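Local coordinates for protein inositol monophosphatase (PDB 5J16) that probably hydrolyses myo-inositol monophosphates to inositol and phosphate with the help of metal ions bound in its active site, at residues V89-D94 with Q213-A218. Numbering follows the deposited sequence.
Sequences VVDPID and QPWDFA. With CA (calcium ion), chain E; CA (calcium ion), chain F; IPD (D-myo-inositol-1-phosphate), chain G.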
# COMPACT_ATOMS: atom_id res chain seq x y z
N VAL A 89 4.80 2.91 25.28
CA VAL A 89 3.70 3.48 24.50
C VAL A 89 3.37 2.48 23.39
O VAL A 89 4.13 2.30 22.47
CB VAL A 89 3.89 5.02 24.18
CG1 VAL A 89 5.30 5.54 24.41
CG2 VAL A 89 3.31 5.45 22.87
N VAL A 90 2.26 1.78 23.59
CA VAL A 90 1.92 0.63 22.82
C VAL A 90 0.62 0.77 22.05
O VAL A 90 -0.37 1.29 22.51
CB VAL A 90 2.05 -0.74 23.60
CG1 VAL A 90 2.74 -0.62 24.96
CG2 VAL A 90 0.78 -1.59 23.65
N ASP A 91 0.70 0.32 20.81
CA ASP A 91 -0.44 0.08 19.95
C ASP A 91 -0.35 -1.40 19.72
O ASP A 91 0.60 -1.87 19.10
CB ASP A 91 -0.29 0.87 18.64
CG ASP A 91 -1.58 0.95 17.86
OD1 ASP A 91 -2.50 0.16 18.14
OD2 ASP A 91 -1.64 1.81 16.94
N PRO A 92 -1.28 -2.16 20.29
CA PRO A 92 -1.23 -3.63 20.14
C PRO A 92 -1.54 -4.13 18.73
O PRO A 92 -1.00 -5.15 18.34
CB PRO A 92 -2.29 -4.11 21.13
CG PRO A 92 -3.23 -2.96 21.25
CD PRO A 92 -2.34 -1.75 21.23
N ILE A 93 -2.41 -3.46 17.97
CA ILE A 93 -2.62 -3.75 16.53
C ILE A 93 -2.79 -2.41 15.82
O ILE A 93 -3.85 -1.82 15.91
CB ILE A 93 -3.87 -4.65 16.21
CG1 ILE A 93 -3.65 -6.12 16.61
CG2 ILE A 93 -4.19 -4.65 14.71
CD1 ILE A 93 -4.20 -6.48 17.97
N ASP A 94 -1.72 -1.96 15.15
CA ASP A 94 -1.80 -0.82 14.28
C ASP A 94 -2.16 -1.34 12.91
O ASP A 94 -1.46 -2.16 12.37
CB ASP A 94 -0.50 -0.03 14.25
CG ASP A 94 -0.65 1.32 13.51
OD1 ASP A 94 -1.60 2.09 13.83
OD2 ASP A 94 0.14 1.58 12.58
N GLN A 213 -2.04 9.43 17.12
CA GLN A 213 -1.80 9.37 18.56
C GLN A 213 -0.34 8.93 18.87
O GLN A 213 0.33 8.32 17.99
CB GLN A 213 -2.80 8.44 19.21
CG GLN A 213 -4.26 8.90 19.14
CD GLN A 213 -4.60 10.08 20.06
OE1 GLN A 213 -5.47 10.87 19.72
NE2 GLN A 213 -3.91 10.22 21.19
N PRO A 214 0.18 9.27 20.08
CA PRO A 214 1.52 8.84 20.45
C PRO A 214 1.81 7.34 20.23
O PRO A 214 2.92 7.00 19.86
CB PRO A 214 1.59 9.15 21.95
CG PRO A 214 0.62 10.23 22.17
CD PRO A 214 -0.51 9.88 21.23
N TRP A 215 0.84 6.46 20.49
CA TRP A 215 1.05 5.00 20.27
C TRP A 215 1.29 4.61 18.79
O TRP A 215 1.91 3.58 18.51
CB TRP A 215 -0.06 4.15 20.90
CG TRP A 215 -1.47 4.65 20.70
CD1 TRP A 215 -2.27 4.42 19.63
CD2 TRP A 215 -2.23 5.47 21.60
NE1 TRP A 215 -3.47 5.07 19.78
CE2 TRP A 215 -3.49 5.71 20.99
CE3 TRP A 215 -1.96 6.06 22.86
CZ2 TRP A 215 -4.50 6.50 21.60
CZ3 TRP A 215 -2.94 6.86 23.46
CH2 TRP A 215 -4.21 7.07 22.83
N ASP A 216 0.82 5.43 17.87
CA ASP A 216 1.01 5.17 16.42
C ASP A 216 2.44 5.51 15.95
O ASP A 216 2.93 4.90 15.00
CB ASP A 216 -0.00 5.97 15.54
CG ASP A 216 -1.48 5.56 15.77
OD1 ASP A 216 -2.36 6.50 15.81
OD2 ASP A 216 -1.76 4.32 15.87
N PHE A 217 3.08 6.49 16.57
CA PHE A 217 4.42 6.88 16.10
C PHE A 217 5.55 6.61 17.07
O PHE A 217 6.71 6.63 16.65
CB PHE A 217 4.48 8.35 15.64
CG PHE A 217 4.07 9.38 16.68
CD1 PHE A 217 4.98 9.81 17.65
CD2 PHE A 217 2.83 9.95 16.65
CE1 PHE A 217 4.62 10.75 18.60
CE2 PHE A 217 2.46 10.90 17.57
CZ PHE A 217 3.36 11.31 18.55
N ALA A 218 5.24 6.37 18.35
CA ALA A 218 6.27 6.27 19.35
C ALA A 218 7.38 5.28 18.99
O ALA A 218 8.56 5.62 19.08
CB ALA A 218 5.69 5.95 20.70
CA CA E . -3.08 2.74 15.55
CA CA F . -4.82 -0.18 17.52
C1 IPD G . -4.86 3.66 12.53
C2 IPD G . -3.81 3.28 11.50
C3 IPD G . -4.24 3.95 10.16
C4 IPD G . -4.22 5.48 10.27
C5 IPD G . -5.14 5.97 11.39
C6 IPD G . -4.84 5.21 12.75
P1 IPD G . -5.56 1.65 14.22
O1 IPD G . -4.68 3.00 13.76
O2 IPD G . -2.49 3.73 11.91
O3 IPD G . -3.44 3.56 9.07
O4 IPD G . -4.76 6.01 9.08
O5 IPD G . -4.91 7.38 11.50
O6 IPD G . -5.82 5.53 13.69
O7 IPD G . -7.00 1.91 14.58
O8 IPD G . -5.45 0.61 12.98
O9 IPD G . -4.66 1.04 15.45
O HOH W 1 4.23 2.98 19.71
O HOH W 2 -4.43 4.10 17.03
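V89 pushes its CG2 methyl into a shallow hollow on the first turn of helix 214-225, walled by the CA of W215, the ring CB and carbonyl O of P214, and the methyl of A218; V89 CG2 lies 3.3 Å from A218 CB. Strand 89-91 runs nearly at right angles to helix 214-218, their axes 98° apart. W215 CB presses on V90 O at 3.3 Å; with CG between the backbone N and the carbonyl carbon, the indole swings so that CD1 faces D91 OD2. D91 OD2 lies in the indole plane at its edge, and Q213 CB covers one face. Water 1 bridges V89 O and W215 O, donating to both. D91, D94 and D216 belong to the metal site of the inositol monophosphatase fold, the first two in its DPID sequence. Their oxygens converge on one calcium ion, which explains why D91 OD2 and D216 OD2 can lie 2.7 Å apart, carboxylate planes 50° apart. Water 2 and O1 and O9 of the bound inositol phosphate complete its ligands. D91 straddles two metals: with CG anti to the backbone N (chi1 -165°), OD1 reaches the second calcium ion, shared with I93 O, E73 and phosphate O9. D216 OD1 accepts the backbone N-H of Q213 on its anti side, N to OD1 3.2 Å, which probably helps fix the carboxylate's rotation, while D94 OD1 also accepts the inositol O2 hydroxyl at 2.7 Å.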